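Uncharacterized HTH-type transcriptional regulator SAR2349 (Staphylococcus aureus, PDB 4EM2) probably binds DNA as a MarR-family transcriptional regulator and binds salicylate at several sites. Local coordinates at residues A[71-74]-A[78-81]. Sequence-based numbering, arbitrary orientation.
Sequences RDIA and PTTL. With SAL (2-hydroxybenzoic acid), chain B.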
loop_
_atom_site.group_PDB
_atom_site.type_symbol
_atom_site.label_atom_id
_atom_site.label_comp_id
_atom_site.label_asym_id
_atom_site.label_seq_id
_atom_site.Cartn_x
_atom_site.Cartn_y
_atom_site.Cartn_z
ATOM N N ARG A 71 -1.212 3.638 -5.000
ATOM C CA ARG A 71 0.001 4.185 -4.457
ATOM C C ARG A 71 1.166 3.696 -5.286
ATOM O O ARG A 71 2.091 4.462 -5.609
ATOM C CB ARG A 71 0.169 3.740 -2.978
ATOM C CG ARG A 71 1.424 4.348 -2.239
ATOM C CD ARG A 71 1.478 3.881 -0.736
ATOM N NE ARG A 71 1.648 2.418 -0.646
ATOM C CZ ARG A 71 1.961 1.754 0.489
ATOM N NH1 ARG A 71 2.120 2.428 1.633
ATOM N NH2 ARG A 71 2.174 0.415 0.469
ATOM N N ASP A 72 1.142 2.406 -5.614
ATOM C CA ASP A 72 2.231 1.830 -6.381
ATOM C C ASP A 72 2.373 2.556 -7.715
ATOM O O ASP A 72 3.484 2.870 -8.139
ATOM C CB ASP A 72 2.008 0.333 -6.633
ATOM C CG ASP A 72 3.067 -0.261 -7.563
ATOM O OD1 ASP A 72 2.863 -0.157 -8.808
ATOM O OD2 ASP A 72 4.084 -0.798 -7.059
ATOM N N ILE A 73 1.255 2.793 -8.380
ATOM C CA ILE A 73 1.301 3.468 -9.676
ATOM C C ILE A 73 1.846 4.918 -9.449
ATOM O O ILE A 73 2.688 5.404 -10.208
ATOM C CB ILE A 73 -0.119 3.534 -10.285
ATOM C CG1 ILE A 73 -0.570 2.113 -10.664
ATOM C CG2 ILE A 73 -0.137 4.361 -11.524
ATOM C CD1 ILE A 73 -1.943 2.009 -11.211
ATOM N N ALA A 74 1.383 5.571 -8.387
ATOM C CA ALA A 74 1.757 6.943 -8.103
ATOM C C ALA A 74 3.244 7.008 -8.064
ATOM O O ALA A 74 3.827 7.878 -8.651
ATOM C CB ALA A 74 1.179 7.409 -6.728
ATOM N N PRO A 78 5.065 6.273 -15.462
ATOM C CA PRO A 78 4.087 5.398 -16.111
ATOM C C PRO A 78 4.469 3.950 -15.837
ATOM O O PRO A 78 5.655 3.602 -15.920
ATOM C CB PRO A 78 4.222 5.782 -17.589
ATOM C CG PRO A 78 4.762 7.208 -17.544
ATOM C CD PRO A 78 5.787 7.094 -16.460
ATOM N N THR A 79 3.515 3.100 -15.461
ATOM C CA THR A 79 3.861 1.703 -15.199
ATOM C C THR A 79 2.842 0.782 -15.860
ATOM O O THR A 79 1.919 1.261 -16.558
ATOM C CB THR A 79 4.018 1.411 -13.688
ATOM O OG1 THR A 79 4.607 0.109 -13.503
ATOM C CG2 THR A 79 2.649 1.470 -12.975
ATOM N N THR A 80 3.030 -0.533 -15.714
ATOM C CA THR A 80 2.131 -1.494 -16.383
ATOM C C THR A 80 1.599 -2.565 -15.415
ATOM O O THR A 80 2.177 -2.769 -14.376
ATOM C CB THR A 80 2.915 -2.264 -17.482
ATOM O OG1 THR A 80 3.911 -3.074 -16.829
ATOM C CG2 THR A 80 3.640 -1.258 -18.453
ATOM N N LEU A 81 0.506 -3.222 -15.794
ATOM C CA LEU A 81 -0.057 -4.284 -14.974
ATOM C C LEU A 81 1.068 -5.251 -14.656
ATOM O O LEU A 81 1.185 -5.690 -13.524
ATOM C CB LEU A 81 -1.206 -4.997 -15.696
ATOM C CG LEU A 81 -1.715 -6.348 -15.151
ATOM C CD1 LEU A 81 -2.134 -6.193 -13.713
ATOM C CD2 LEU A 81 -2.921 -6.835 -15.974
HETATM C "C1'" SAL B . 1.118 -3.512 2.991
HETATM O "O1'" SAL B . 2.204 -3.259 2.457
HETATM O "O2'" SAL B . 0.688 -4.795 3.137
HETATM C C1 SAL B . 0.234 -2.426 3.402
HETATM C C2 SAL B . 0.691 -1.080 3.473
HETATM C C3 SAL B . -0.178 -0.046 3.849
HETATM C C4 SAL B . -1.512 -0.354 4.154
HETATM C C5 SAL B . -1.966 -1.690 4.094
HETATM C C6 SAL B . -1.101 -2.721 3.722
HETATM O O2 SAL B . 1.926 -0.796 3.183
#
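Thr79 meets Ile73 through its methyl group, an example of how a helix and the segment that follows it can meet through a single small branch. The approach to it begins at Pro78, which follows a cis peptide bond and points its CB away from 71-74, its side chain touching Phe121 and Thr123. At Thr79 the chain draws in, its CA 6.3 Å from that of Ile73. CG2 of Thr79 lies 4.0 Å from CG1 of Ile73 and 4.1 Å from CA of the same residue, so the methyl rests on the root of the isoleucine as well as its branch, and the two side chains cross at about a right angle. The threonine torsion divides the labour: with OG1 anti to the backbone N (chi1 -169°), CG2 is swung between N and the carbonyl carbon and faces the helix, while the hydroxyl is hydrogen-bonded to Glu83 and Arg87. Arg87 also forms a salt bridge with OD2 of Asp72, whose OD1 lies 4.5 Å from CG2 of Thr79, a loose approach; one arginine thus links the polar groups of both segments. Ile84 packs on Asp72, Ile73 and Thr79 alike. In the winged helix-turn-helix fold of the MarR family, 78-81 leads from helix 64-76 into the helix-turn-helix, probably helices 81-88 and 92-104, and backbone hydrogen bonds join Thr79 to Leu122 of the wing. Thr80 then turns away and N-caps helix 81-88, OG1 accepting from the backbone N of Glu83. Leu81 opens that helix and packs on Ala95 and Leu99 of helix 92-104. Arg71 reaches salicylate with a chain that bends at chi3: NH2 donates to the phenolic O2 at 3.0 Å (152° at the hydrogen), the oxygen sitting at the guanidinium edge near its plane, and Tyr46 also hydrogen-bonds this ligand.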